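Local coordinates for protein tryptophan halogenase superfamily (Brevundimonas sp. BAL3, PDB 6FRL) that is a flavin-dependent halogenase that prefers bromination over chlorination and probably uses reduced flavin to halogenate aromatic substrates, at residues E196-E200 / D201-R205; K227-V230 / I231-L235; F374-P377 / I378-E381; I362-L365 / K366-P370. One frame throughout, in Å; residues are numbered along the deposited sequence.

Along the chain the order is contact 1, contact 2, contact 4, contact 3. Contact 1 turns the hairpin of strands 192-197 and 204-209, and contact 2, the short helix 229-234, packs against it with centres about 14 Å apart. Contact 4 ends helix 354-367 and contact 3 starts helix 376-402; their centres lie about 11 Å apart and I378 rests on L368. F203 and F374 join contacts 1 and 3, whose centres are about 18 Å apart, whereas contacts 2 and 4 do not touch. The contacts thus form a chain of neighbours, 2 to 1 to 3 to 4, within the tryptophan halogenase family region, and the two helix ends, contacts 3 and 4, also meet the second subunit.

Contact 1 of 4, residues E196-E200 / D201-R205; sequences ELRPE and DGFVR
R198 and D201 lie side by side at the turn of a beta hairpin, both pointing the same way, where strand 192-197 reverses into strand 204-209. The backbone sets the frame. R198 N donates to F203 O at 2.8 Å, and R205 N donates to E196 O. Between these two links L197 and V204 form a non-hydrogen-bonded antiparallel pair, while inside the turn G202 N closes back on R198 O at 2.8 Å. G202 has a positive phi of 70°, a backbone shape that glycine accepts readily.

The charged pair forms a second layer. R198 NH1 makes a salt bridge to D201 OD2 at 2.8 Å, met on the anti side of the carboxylate and out of its plane; NE adds a weak, longer bond to the same oxygen. F203 lies alongside this arm, its CB 3.7 Å over the centre of the guanidinium, with the ring plane turned 27° from it. The guanidinium is therefore held by an acid near its edge and by carbon on one face. F203 itself also rests on K335 and N336.

Where the strands begin to pair, R205 NH1 comes to 3.7 Å from E196 CB and the two side chains cross; the E196 carboxylate bonds to T208, and the R205 guanidinium forms a salt bridge with E214. The apolar contact is slighter: L197 CD2 touches V204 CG2 at 4.0 Å.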
ATOM      1  N   GLU B 196      11.354 -38.785   2.267  1.00 39.48           N
ATOM      2  CA  GLU B 196      10.397 -39.741   1.760  1.00 40.59           C
ATOM      3  C   GLU B 196       9.106 -39.040   1.323  1.00 45.26           C
ATOM      4  O   GLU B 196       8.519 -38.255   2.089  1.00 44.22           O
ATOM      5  CB  GLU B 196      10.037 -40.795   2.834  1.00 42.28           C
ATOM      6  CG  GLU B 196      11.195 -41.312   3.703  1.00 43.18           C
ATOM      7  CD  GLU B 196      12.383 -41.833   2.930  1.00 41.76           C
ATOM      8  OE1 GLU B 196      12.167 -42.361   1.816  1.00 46.98           O
ATOM      9  OE2 GLU B 196      13.532 -41.713   3.425  1.00 39.84           O
ATOM     10  N   LEU B 197       8.662 -39.361   0.103  1.00 45.63           N
ATOM     11  CA  LEU B 197       7.515 -38.716  -0.513  1.00 45.63           C
ATOM     12  C   LEU B 197       6.355 -39.697  -0.567  1.00 47.39           C
ATOM     13  O   LEU B 197       6.558 -40.875  -0.726  1.00 51.86           O
ATOM     14  CB  LEU B 197       7.866 -38.208  -1.910  1.00 45.66           C
ATOM     15  CG  LEU B 197       9.158 -37.388  -2.007  1.00 47.11           C
ATOM     16  CD1 LEU B 197       9.530 -37.097  -3.452  1.00 47.49           C
ATOM     17  CD2 LEU B 197       9.041 -36.101  -1.194  1.00 48.64           C
ATOM     18  N   ARG B 198       5.146 -39.191  -0.401  1.00 51.52           N
ATOM     19  CA  ARG B 198       3.983 -40.018  -0.255  1.00 51.06           C
ATOM     20  C   ARG B 198       3.380 -40.338  -1.653  1.00 59.47           C
ATOM     21  O   ARG B 198       3.395 -39.489  -2.561  1.00 60.27           O
ATOM     22  CB  ARG B 198       3.042 -39.410   0.781  1.00 52.34           C
ATOM     23  CG  ARG B 198       1.784 -38.739   0.335  1.00 52.71           C
ATOM     24  CD  ARG B 198       1.200 -38.054   1.597  1.00 56.65           C
ATOM     25  NE  ARG B 198       0.109 -37.131   1.287  1.00 59.61           N
ATOM     26  CZ  ARG B 198      -0.266 -36.052   1.983  1.00 57.71           C
ATOM     27  NH1 ARG B 198      -1.276 -35.317   1.520  1.00 54.00           N
ATOM     28  NH2 ARG B 198       0.348 -35.693   3.111  1.00 58.94           N
ATOM     29  N   PRO B 199       2.860 -41.579  -1.821  1.00 62.06           N
ATOM     30  CA  PRO B 199       2.692 -42.116  -3.178  1.00 61.00           C
ATOM     31  C   PRO B 199       1.554 -41.588  -4.076  1.00 68.21           C
ATOM     32  O   PRO B 199       1.708 -41.626  -5.313  1.00 78.58           O
ATOM     33  CB  PRO B 199       2.541 -43.634  -2.933  1.00 58.83           C
ATOM     34  CG  PRO B 199       2.945 -43.852  -1.498  1.00 58.48           C
ATOM     35  CD  PRO B 199       2.538 -42.613  -0.807  1.00 57.00           C
ATOM     36  N   GLU B 200       0.426 -41.133  -3.518  1.00 71.78           N
ATOM     37  CA  GLU B 200      -0.661 -40.569  -4.381  1.00 73.65           C
ATOM     38  C   GLU B 200      -0.236 -39.166  -4.876  1.00 72.53           C
ATOM     39  O   GLU B 200      -0.195 -38.893  -6.077  1.00 66.70           O
ATOM     40  CB  GLU B 200      -2.032 -40.566  -3.653  1.00 79.79           C
ATOM     41  CG  GLU B 200      -3.268 -39.895  -4.324  1.00 81.83           C
ATOM     42  CD  GLU B 200      -3.925 -40.717  -5.444  1.00 81.67           C
ATOM     43  OE1 GLU B 200      -5.111 -41.122  -5.320  1.00 75.67           O
ATOM     44  OE2 GLU B 200      -3.253 -40.951  -6.468  1.00 86.08           O
ATOM     45  N   ASP B 201       0.156 -38.341  -3.907  1.00 65.11           N
ATOM     46  CA  ASP B 201       0.343 -36.901  -4.018  1.00 57.21           C
ATOM     47  C   ASP B 201       1.741 -36.441  -4.398  1.00 49.55           C
ATOM     48  O   ASP B 201       1.903 -35.326  -4.912  1.00 45.92           O
ATOM     49  CB  ASP B 201       0.108 -36.324  -2.619  1.00 61.05           C
ATOM     50  CG  ASP B 201      -1.327 -36.216  -2.256  1.00 64.52           C
ATOM     51  OD1 ASP B 201      -2.174 -36.739  -3.005  1.00 82.64           O
ATOM     52  OD2 ASP B 201      -1.586 -35.595  -1.215  1.00 65.77           O
ATOM     53  N   GLY B 202       2.751 -37.232  -4.033  1.00 43.94           N
ATOM     54  CA  GLY B 202       4.122 -36.748  -4.009  1.00 42.24           C
ATOM     55  C   GLY B 202       4.447 -35.720  -2.906  1.00 40.34           C
ATOM     56  O   GLY B 202       5.506 -35.087  -2.945  1.00 39.03           O
ATOM     57  N   PHE B 203       3.551 -35.556  -1.921  1.00 37.40           N
ATOM     58  CA  PHE B 203       3.779 -34.648  -0.793  1.00 40.34           C
ATOM     59  C   PHE B 203       4.878 -35.253   0.070  1.00 39.87           C
ATOM     60  O   PHE B 203       5.162 -36.445  -0.057  1.00 39.92           O
ATOM     61  CB  PHE B 203       2.500 -34.435   0.045  1.00 39.22           C
ATOM     62  CG  PHE B 203       1.578 -33.352  -0.481  1.00 40.75           C
ATOM     63  CD1 PHE B 203       1.303 -33.203  -1.844  1.00 43.92           C
ATOM     64  CD2 PHE B 203       0.919 -32.516   0.402  1.00 46.02           C
ATOM     65  CE1 PHE B 203       0.403 -32.233  -2.305  1.00 44.27           C
ATOM     66  CE2 PHE B 203       0.025 -31.545  -0.054  1.00 45.20           C
ATOM     67  CZ  PHE B 203      -0.233 -31.398  -1.407  1.00 44.29           C
ATOM     68  N   VAL B 204       5.519 -34.448   0.921  1.00 40.59           N
ATOM     69  CA  VAL B 204       6.556 -34.973   1.823  1.00 39.81           C
ATOM     70  C   VAL B 204       5.856 -35.740   2.972  1.00 42.41           C
ATOM     71  O   VAL B 204       4.962 -35.191   3.621  1.00 37.26           O
ATOM     72  CB  VAL B 204       7.440 -33.853   2.400  1.00 39.50           C
ATOM     73  CG1 VAL B 204       8.457 -34.418   3.377  1.00 40.16           C
ATOM     74  CG2 VAL B 204       8.174 -33.122   1.293  1.00 39.55           C
ATOM     75  N   ARG B 205       6.232 -37.017   3.164  1.00 45.66           N
ATOM     76  CA  ARG B 205       5.689 -37.864   4.249  1.00 47.11           C
ATOM     77  C   ARG B 205       6.543 -37.736   5.508  1.00 41.35           C
ATOM     78  O   ARG B 205       6.016 -37.512   6.606  1.00 37.22           O
ATOM     79  CB  ARG B 205       5.581 -39.348   3.814  1.00 51.84           C
ATOM     80  CG  ARG B 205       4.759 -40.261   4.764  1.00 52.57           C
ATOM     81  CD  ARG B 205       4.745 -41.751   4.355  1.00 51.70           C
ATOM     82  NE  ARG B 205       6.104 -42.310   4.264  1.00 52.39           N
ATOM     83  CZ  ARG B 205       6.906 -42.619   5.298  1.00 57.11           C
ATOM     84  NH1 ARG B 205       8.140 -43.067   5.065  1.00 55.06           N
ATOM     85  NH2 ARG B 205       6.511 -42.432   6.567  1.00 59.20           N
TER

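Contact 2 of 4, residues K227-V230 / I231-L235; sequences KGLV and IGEAL
E233 reaches back along the short helix 229-234 to the side chain of L229, one turn earlier. Its CB sits 3.6 Å from L229 O, and CG passes 4.2 Å from G228 O. From there the chain runs straight (chi2 178°) and carries the carboxylate out along the exposed side, where OE1 comes to 3.6 Å from L229 CD1. The two side chains thus cross at an angle.

Beneath them the backbone is wound wider than an alpha helix. G228, at the N-cap position, offers one carbonyl oxygen to two donors: G232 N from above the carbonyl plane, and E233 N at 2.9 Å. The latter bond is of the i to i+5 kind, as are A234 N to L229 O and L235 N to V230 O (3.0 Å), the mark of pi-type turns. On the inner side, V230 CG1 approaches A234 CB and L235 CD1, both at 4.4 Å, and V230 and L235 also pack on C337 of strand 337-339. At the start of the helix, D222 OD2 accepts from both V230 N and I231 N.

The chemistry is consistent with backbone polarity being met by wide turns and a shared G228 carbonyl, while E233 and L229 meet merely as carboxylate oxygen against methyl.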
ATOM      1  N   LYS B 227      21.509 -25.259  -0.317  1.00 48.26           N
ATOM      2  CA  LYS B 227      21.242 -26.485  -1.104  1.00 54.02           C
ATOM      3  C   LYS B 227      19.752 -26.788  -1.326  1.00 50.19           C
ATOM      4  O   LYS B 227      19.356 -27.276  -2.389  1.00 55.43           O
ATOM      5  CB  LYS B 227      21.947 -27.714  -0.509  1.00 60.04           C
ATOM      6  CG  LYS B 227      21.442 -28.105   0.874  1.00 69.03           C
ATOM      7  CD  LYS B 227      22.465 -28.870   1.708  1.00 77.08           C
ATOM      8  CE  LYS B 227      22.212 -28.638   3.199  1.00 80.83           C
ATOM      9  NZ  LYS B 227      23.035 -29.517   4.070  1.00 80.72           N
ATOM     10  N   GLY B 228      18.922 -26.502  -0.331  1.00 45.16           N
ATOM     11  CA  GLY B 228      17.466 -26.676  -0.470  1.00 38.82           C
ATOM     12  C   GLY B 228      17.061 -28.126  -0.500  1.00 36.54           C
ATOM     13  O   GLY B 228      16.598 -28.627  -1.507  1.00 31.75           O
ATOM     14  N   LEU B 229      17.203 -28.770   0.643  1.00 39.01           N
ATOM     15  CA  LEU B 229      17.087 -30.232   0.801  1.00 37.35           C
ATOM     16  C   LEU B 229      15.706 -30.751   0.479  1.00 34.61           C
ATOM     17  O   LEU B 229      15.568 -31.855  -0.053  1.00 32.69           O
ATOM     18  CB  LEU B 229      17.415 -30.644   2.253  1.00 41.56           C
ATOM     19  CG  LEU B 229      17.914 -32.073   2.457  1.00 47.78           C
ATOM     20  CD1 LEU B 229      19.427 -32.005   2.324  1.00 49.61           C
ATOM     21  CD2 LEU B 229      17.535 -32.695   3.794  1.00 48.79           C
ATOM     22  N   VAL B 230      14.680 -29.995   0.858  1.00 33.11           N
ATOM     23  CA  VAL B 230      13.313 -30.417   0.590  1.00 34.94           C
ATOM     24  C   VAL B 230      12.716 -29.683  -0.619  1.00 36.60           C
ATOM     25  O   VAL B 230      12.209 -30.319  -1.531  1.00 36.86           O
ATOM     26  CB  VAL B 230      12.409 -30.250   1.821  1.00 38.26           C
ATOM     27  CG1 VAL B 230      11.074 -30.981   1.626  1.00 36.31           C
ATOM     28  CG2 VAL B 230      13.109 -30.783   3.057  1.00 38.93           C
ATOM     29  N   ILE B 231      12.774 -28.353  -0.628  1.00 34.36           N
ATOM     30  CA  ILE B 231      12.172 -27.563  -1.713  1.00 30.19           C
ATOM     31  C   ILE B 231      12.861 -27.872  -3.050  1.00 30.49           C
ATOM     32  O   ILE B 231      12.198 -27.958  -4.081  1.00 31.32           O
ATOM     33  CB  ILE B 231      12.183 -26.026  -1.392  1.00 26.48           C
ATOM     34  CG1 ILE B 231      11.192 -25.242  -2.275  1.00 24.67           C
ATOM     35  CG2 ILE B 231      13.573 -25.438  -1.491  1.00 23.77           C
ATOM     36  CD1 ILE B 231       9.723 -25.519  -2.003  1.00 24.29           C
ATOM     37  N   GLY B 232      14.177 -28.090  -3.015  1.00 31.38           N
ATOM     38  CA  GLY B 232      14.993 -28.255  -4.229  1.00 32.90           C
ATOM     39  C   GLY B 232      15.276 -29.690  -4.616  1.00 34.00           C
ATOM     40  O   GLY B 232      14.876 -30.100  -5.691  1.00 39.62           O
ATOM     41  N   GLU B 233      15.963 -30.439  -3.741  1.00 36.45           N
ATOM     42  CA  GLU B 233      16.413 -31.819  -4.018  1.00 38.12           C
ATOM     43  C   GLU B 233      15.253 -32.791  -4.007  1.00 36.72           C
ATOM     44  O   GLU B 233      15.057 -33.515  -4.950  1.00 37.16           O
ATOM     45  CB  GLU B 233      17.492 -32.293  -3.035  1.00 41.12           C
ATOM     46  CG  GLU B 233      18.877 -31.660  -3.227  1.00 47.14           C
ATOM     47  CD  GLU B 233      19.915 -32.129  -2.172  1.00 57.36           C
ATOM     48  OE1 GLU B 233      19.571 -32.828  -1.176  1.00 64.06           O
ATOM     49  OE2 GLU B 233      21.108 -31.790  -2.326  1.00 57.49           O
ATOM     50  N   ALA B 234      14.460 -32.782  -2.955  1.00 36.33           N
ATOM     51  CA  ALA B 234      13.312 -33.687  -2.857  1.00 33.72           C
ATOM     52  C   ALA B 234      12.171 -33.365  -3.824  1.00 35.67           C
ATOM     53  O   ALA B 234      11.654 -34.267  -4.486  1.00 41.57           O
ATOM     54  CB  ALA B 234      12.780 -33.707  -1.419  1.00 34.83           C
ATOM     55  N   LEU B 235      11.751 -32.087  -3.866  1.00 36.36           N
ATOM     56  CA  LEU B 235      10.559 -31.633  -4.639  1.00 33.37           C
ATOM     57  C   LEU B 235      10.874 -31.067  -6.036  1.00 33.20           C
ATOM     58  O   LEU B 235       9.956 -30.757  -6.798  1.00 37.10           O
ATOM     59  CB  LEU B 235       9.770 -30.599  -3.840  1.00 29.68           C
ATOM     60  CG  LEU B 235       9.111 -31.180  -2.589  1.00 30.00           C
ATOM     61  CD1 LEU B 235       8.464 -30.085  -1.763  1.00 30.02           C
ATOM     62  CD2 LEU B 235       8.105 -32.296  -2.907  1.00 29.71           C
TER

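Contact 3 of 4, residues F374-P377 / I378-E381; sequences FAQP and ILDE
Between A375 and I378 the chain enters helix 376-402, with A375 as its N-cap. F374 just before it has a left-handed backbone shape, and I378 N makes a weak bond to A375 O. Regular alpha-helical bonding then takes over: D380 N donates to Q376 O, and E381 N to P377 O, each at 3.0 Å and the second nearly straight at 172°. P377 lacks an N-H, which costs little in a first helical turn.

The polar contact of side chains spans that turn. Q376 starts with CG opposite the backbone N (chi1 -167°) and bends at chi2, bringing NE2 to D380 OD1 at 2.8 Å. The acceptor lies in the plane of the amide, yet the amide meets the carboxylate from above its plane. On another side, L379 CD1 comes to the edge of the F374 ring, 4.5 Å from CD2, and A375 CB lies 4.3 Å from I378 CD1. W333 packs against F374, I378 and L379, and A429 and A433 of the second subunit lie against P377 and A375.

An N-cap residue followed by proline in the first turn is characteristic of a helix N-terminus, here braced by an i to i+4 side-chain bond from Q376 to D380 and placed at the dimer interface.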
ATOM      1  N   PHE B 374      -4.150 -28.099   1.575  1.00 33.57           N
ATOM      2  CA  PHE B 374      -3.170 -27.270   0.864  1.00 30.19           C
ATOM      3  C   PHE B 374      -3.757 -26.642  -0.414  1.00 26.21           C
ATOM      4  O   PHE B 374      -3.240 -26.808  -1.544  1.00 24.19           O
ATOM      5  CB  PHE B 374      -1.877 -28.076   0.609  1.00 31.81           C
ATOM      6  CG  PHE B 374      -1.018 -28.236   1.831  1.00 32.77           C
ATOM      7  CD1 PHE B 374      -1.213 -29.320   2.705  1.00 32.46           C
ATOM      8  CD2 PHE B 374      -0.030 -27.289   2.139  1.00 32.05           C
ATOM      9  CE1 PHE B 374      -0.437 -29.464   3.853  1.00 31.66           C
ATOM     10  CE2 PHE B 374       0.753 -27.424   3.288  1.00 32.45           C
ATOM     11  CZ  PHE B 374       0.535 -28.517   4.154  1.00 33.96           C
ATOM     12  N   ALA B 375      -4.851 -25.912  -0.204  1.00 23.58           N
ATOM     13  CA  ALA B 375      -5.583 -25.245  -1.270  1.00 24.35           C
ATOM     14  C   ALA B 375      -4.662 -24.395  -2.158  1.00 26.57           C
ATOM     15  O   ALA B 375      -3.875 -23.569  -1.673  1.00 29.01           O
ATOM     16  CB  ALA B 375      -6.673 -24.404  -0.680  1.00 24.09           C
ATOM     17  N   GLN B 376      -4.769 -24.615  -3.464  1.00 28.66           N
ATOM     18  CA  GLN B 376      -3.866 -24.035  -4.457  1.00 27.45           C
ATOM     19  C   GLN B 376      -3.813 -22.512  -4.421  1.00 26.08           C
ATOM     20  O   GLN B 376      -2.732 -21.961  -4.594  1.00 24.77           O
ATOM     21  CB  GLN B 376      -4.200 -24.538  -5.897  1.00 26.35           C
ATOM     22  CG  GLN B 376      -3.142 -24.248  -6.976  1.00 25.60           C
ATOM     23  CD  GLN B 376      -1.746 -24.752  -6.648  1.00 24.79           C
ATOM     24  OE1 GLN B 376      -1.574 -25.913  -6.408  1.00 29.04           O
ATOM     25  NE2 GLN B 376      -0.753 -23.879  -6.647  1.00 24.89           N
ATOM     26  N   PRO B 377      -4.958 -21.831  -4.172  1.00 27.33           N
ATOM     27  CA  PRO B 377      -4.896 -20.337  -4.105  1.00 27.19           C
ATOM     28  C   PRO B 377      -3.985 -19.766  -2.986  1.00 29.23           C
ATOM     29  O   PRO B 377      -3.375 -18.699  -3.139  1.00 28.84           O
ATOM     30  CB  PRO B 377      -6.353 -19.947  -3.893  1.00 26.94           C
ATOM     31  CG  PRO B 377      -7.161 -21.114  -4.430  1.00 25.35           C
ATOM     32  CD  PRO B 377      -6.353 -22.332  -4.155  1.00 25.37           C
ATOM     33  N   ILE B 378      -3.880 -20.492  -1.879  1.00 30.64           N
ATOM     34  CA  ILE B 378      -2.990 -20.110  -0.796  1.00 30.47           C
ATOM     35  C   ILE B 378      -1.545 -20.188  -1.245  1.00 29.61           C
ATOM     36  O   ILE B 378      -0.766 -19.261  -1.029  1.00 30.75           O
ATOM     37  CB  ILE B 378      -3.192 -21.009   0.451  1.00 32.29           C
ATOM     38  CG1 ILE B 378      -4.611 -20.820   1.007  1.00 32.92           C
ATOM     39  CG2 ILE B 378      -2.177 -20.645   1.530  1.00 31.55           C
ATOM     40  CD1 ILE B 378      -4.947 -21.726   2.166  1.00 33.72           C
ATOM     41  N   LEU B 379      -1.169 -21.303  -1.853  1.00 29.71           N
ATOM     42  CA  LEU B 379       0.195 -21.414  -2.385  1.00 29.43           C
ATOM     43  C   LEU B 379       0.462 -20.281  -3.399  1.00 29.70           C
ATOM     44  O   LEU B 379       1.503 -19.606  -3.339  1.00 27.71           O
ATOM     45  CB  LEU B 379       0.443 -22.769  -3.029  1.00 29.04           C
ATOM     46  CG  LEU B 379       0.811 -23.892  -2.059  1.00 30.27           C
ATOM     47  CD1 LEU B 379      -0.304 -24.196  -1.077  1.00 30.58           C
ATOM     48  CD2 LEU B 379       1.143 -25.157  -2.860  1.00 31.55           C
ATOM     49  N   ASP B 380      -0.488 -20.063  -4.311  1.00 30.07           N
ATOM     50  CA  ASP B 380      -0.293 -19.096  -5.396  1.00 29.45           C
ATOM     51  C   ASP B 380      -0.060 -17.687  -4.858  1.00 31.49           C
ATOM     52  O   ASP B 380       0.879 -17.026  -5.279  1.00 38.32           O
ATOM     53  CB  ASP B 380      -1.461 -19.107  -6.386  1.00 27.69           C
ATOM     54  CG  ASP B 380      -1.485 -20.359  -7.276  1.00 26.70           C
ATOM     55  OD1 ASP B 380      -0.539 -21.198  -7.280  1.00 25.63           O
ATOM     56  OD2 ASP B 380      -2.484 -20.505  -7.983  1.00 24.77           O
ATOM     57  N   GLU B 381      -0.894 -17.243  -3.924  1.00 30.96           N
ATOM     58  CA  GLU B 381      -0.700 -15.943  -3.283  1.00 31.47           C
ATOM     59  C   GLU B 381       0.647 -15.840  -2.543  1.00 29.55           C
ATOM     60  O   GLU B 381       1.352 -14.874  -2.714  1.00 30.04           O
ATOM     61  CB  GLU B 381      -1.870 -15.633  -2.323  1.00 33.90           C
ATOM     62  CG  GLU B 381      -1.841 -14.258  -1.645  1.00 35.55           C
ATOM     63  CD  GLU B 381      -1.912 -13.070  -2.621  1.00 38.75           C
ATOM     64  OE1 GLU B 381      -1.542 -11.956  -2.166  1.00 36.22           O
ATOM     65  OE2 GLU B 381      -2.260 -13.262  -3.832  1.00 36.53           O
TER

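Contact 4 of 4, residues I362-L365 / K366-P370; sequences IERL and KALFP
I362 meets K366 one turn further along helix 354-367. Its O accepts K366 N at 3.1 Å, and its CG2 touches K366 CE at 4.1 Å, because the lysine chain bends at chi3 (-73°) and folds across the isoleucine. I362 also packs on M25, T26 and A29 of helix 20-33.

E363 comes next on the exposed side. Its O takes A367 N at 2.9 Å, while its side chain bends so that OE2 stands 3.8 Å from A367 CB; OE1 and K366 NZ, 4.4 Å apart, are beyond salt-bridge range and probably attract each other only weakly.

R364 faces inward. Its O receives L368 N, the last of these three i to i+4 bonds, and its CG lies 4.1 Å from L368 CD1, the two side chains running alongside each other. R364 NE bonds to Q385 and NH2 forms a salt bridge to E389, both on helix 376-402.

L365 ends the walk. A chi1 of 175° turns its branch away from its own amide nitrogen, and L365 CD1 reaches F369 CD1 at 3.9 Å, the two side chains lying alongside and pointing the same way, while L365 O lies near the plane of the phenyl ring, at its edge. The chain has left helical geometry at L368, and F369 N makes only a weak bond to K366 O.

A367 O and F369 O accept from Q436 and R434 of the second subunit, respectively. The arrangement is that of a helix C-terminus unwinding into a loop, here beside helix 20-33, whose first turn carries part of a glycine pattern consistent with a Rossmann-type nucleotide-binding fold.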
ATOM      1  N   ILE B 362       8.010 -15.532   7.486  1.00 26.55           N
ATOM      2  CA  ILE B 362       7.273 -15.997   8.654  1.00 27.35           C
ATOM      3  C   ILE B 362       5.938 -15.300   8.812  1.00 28.66           C
ATOM      4  O   ILE B 362       4.949 -15.949   9.102  1.00 29.21           O
ATOM      5  CB  ILE B 362       8.110 -15.859   9.938  1.00 26.65           C
ATOM      6  CG1 ILE B 362       9.232 -16.895   9.928  1.00 26.53           C
ATOM      7  CG2 ILE B 362       7.259 -16.062  11.190  1.00 26.35           C
ATOM      8  CD1 ILE B 362      10.448 -16.467  10.730  1.00 27.00           C
ATOM      9  N   GLU B 363       5.902 -13.984   8.665  1.00 32.02           N
ATOM     10  CA  GLU B 363       4.628 -13.238   8.783  1.00 32.78           C
ATOM     11  C   GLU B 363       3.645 -13.765   7.737  1.00 29.74           C
ATOM     12  O   GLU B 363       2.472 -14.032   8.053  1.00 28.11           O
ATOM     13  CB  GLU B 363       4.830 -11.710   8.649  1.00 35.64           C
ATOM     14  CG  GLU B 363       3.540 -10.832   8.738  1.00 41.89           C
ATOM     15  CD  GLU B 363       2.440 -11.245   9.793  1.00 49.78           C
ATOM     16  OE1 GLU B 363       2.663 -11.149  11.036  1.00 60.00           O
ATOM     17  OE2 GLU B 363       1.320 -11.695   9.377  1.00 44.16           O
ATOM     18  N   ARG B 364       4.145 -13.979   6.527  1.00 27.35           N
ATOM     19  CA  ARG B 364       3.342 -14.463   5.412  1.00 29.53           C
ATOM     20  C   ARG B 364       2.801 -15.901   5.659  1.00 28.55           C
ATOM     21  O   ARG B 364       1.631 -16.174   5.372  1.00 30.08           O
ATOM     22  CB  ARG B 364       4.171 -14.349   4.134  1.00 30.06           C
ATOM     23  CG  ARG B 364       3.438 -14.526   2.839  1.00 32.88           C
ATOM     24  CD  ARG B 364       4.385 -14.242   1.665  1.00 37.17           C
ATOM     25  NE  ARG B 364       4.647 -12.801   1.548  1.00 37.38           N
ATOM     26  CZ  ARG B 364       5.830 -12.193   1.646  1.00 38.01           C
ATOM     27  NH1 ARG B 364       6.965 -12.870   1.824  1.00 37.03           N
ATOM     28  NH2 ARG B 364       5.875 -10.858   1.518  1.00 41.95           N
ATOM     29  N   LEU B 365       3.630 -16.776   6.220  1.00 26.55           N
ATOM     30  CA  LEU B 365       3.226 -18.134   6.564  1.00 28.33           C
ATOM     31  C   LEU B 365       2.081 -18.143   7.560  1.00 31.34           C
ATOM     32  O   LEU B 365       1.108 -18.896   7.381  1.00 29.87           O
ATOM     33  CB  LEU B 365       4.402 -18.941   7.151  1.00 28.53           C
ATOM     34  CG  LEU B 365       4.096 -20.352   7.665  1.00 29.45           C
ATOM     35  CD1 LEU B 365       3.323 -21.174   6.653  1.00 30.04           C
ATOM     36  CD2 LEU B 365       5.377 -21.051   8.046  1.00 31.20           C
ATOM     37  N   LYS B 366       2.211 -17.332   8.613  1.00 31.22           N
ATOM     38  CA  LYS B 366       1.112 -17.135   9.576  1.00 31.74           C
ATOM     39  C   LYS B 366      -0.167 -16.551   8.942  1.00 29.52           C
ATOM     40  O   LYS B 366      -1.259 -17.074   9.157  1.00 32.14           O
ATOM     41  CB  LYS B 366       1.568 -16.271  10.757  1.00 31.73           C
ATOM     42  CG  LYS B 366       2.637 -16.953  11.618  1.00 32.19           C
ATOM     43  CD  LYS B 366       2.881 -16.249  12.949  1.00 35.18           C
ATOM     44  CE  LYS B 366       3.642 -14.942  12.770  1.00 35.59           C
ATOM     45  NZ  LYS B 366       3.664 -14.194  14.051  1.00 35.33           N
ATOM     46  N   ALA B 367      -0.037 -15.496   8.146  1.00 29.32           N
ATOM     47  CA  ALA B 367      -1.223 -14.881   7.487  1.00 29.17           C
ATOM     48  C   ALA B 367      -1.957 -15.842   6.501  1.00 28.91           C
ATOM     49  O   ALA B 367      -3.173 -15.738   6.303  1.00 29.09           O
ATOM     50  CB  ALA B 367      -0.815 -13.573   6.785  1.00 28.22           C
ATOM     51  N   LEU B 368      -1.203 -16.763   5.898  1.00 29.51           N
ATOM     52  CA  LEU B 368      -1.736 -17.733   4.942  1.00 30.88           C
ATOM     53  C   LEU B 368      -1.585 -19.161   5.441  1.00 32.00           C
ATOM     54  O   LEU B 368      -1.591 -20.080   4.624  1.00 39.51           O
ATOM     55  CB  LEU B 368      -1.053 -17.571   3.563  1.00 30.05           C
ATOM     56  CG  LEU B 368      -1.168 -16.201   2.887  1.00 30.22           C
ATOM     57  CD1 LEU B 368      -0.199 -16.054   1.719  1.00 28.54           C
ATOM     58  CD2 LEU B 368      -2.588 -15.942   2.410  1.00 29.23           C
ATOM     59  N   PHE B 369      -1.482 -19.374   6.758  1.00 31.63           N
ATOM     60  CA  PHE B 369      -1.299 -20.747   7.308  1.00 30.27           C
ATOM     61  C   PHE B 369      -2.331 -21.715   6.753  1.00 29.02           C
ATOM     62  O   PHE B 369      -3.519 -21.411   6.750  1.00 28.67           O
ATOM     63  CB  PHE B 369      -1.311 -20.816   8.851  1.00 26.74           C
ATOM     64  CG  PHE B 369      -0.561 -22.007   9.410  1.00 25.23           C
ATOM     65  CD1 PHE B 369       0.806 -21.962   9.562  1.00 24.97           C
ATOM     66  CD2 PHE B 369      -1.232 -23.166   9.788  1.00 25.57           C
ATOM     67  CE1 PHE B 369       1.509 -23.043  10.073  1.00 25.76           C
ATOM     68  CE2 PHE B 369      -0.546 -24.253  10.292  1.00 26.26           C
ATOM     69  CZ  PHE B 369       0.826 -24.207  10.428  1.00 26.19           C
ATOM     70  N   PRO B 370      -1.875 -22.854   6.255  1.00 29.07           N
ATOM     71  CA  PRO B 370      -2.784 -23.744   5.556  1.00 31.30           C
ATOM     72  C   PRO B 370      -3.439 -24.791   6.469  1.00 31.52           C
ATOM     73  O   PRO B 370      -3.099 -24.895   7.647  1.00 34.62           O
ATOM     74  CB  PRO B 370      -1.830 -24.463   4.587  1.00 32.65           C
ATOM     75  CG  PRO B 370      -0.590 -24.650   5.409  1.00 31.18           C
ATOM     76  CD  PRO B 370      -0.500 -23.404   6.288  1.00 29.43           C
TER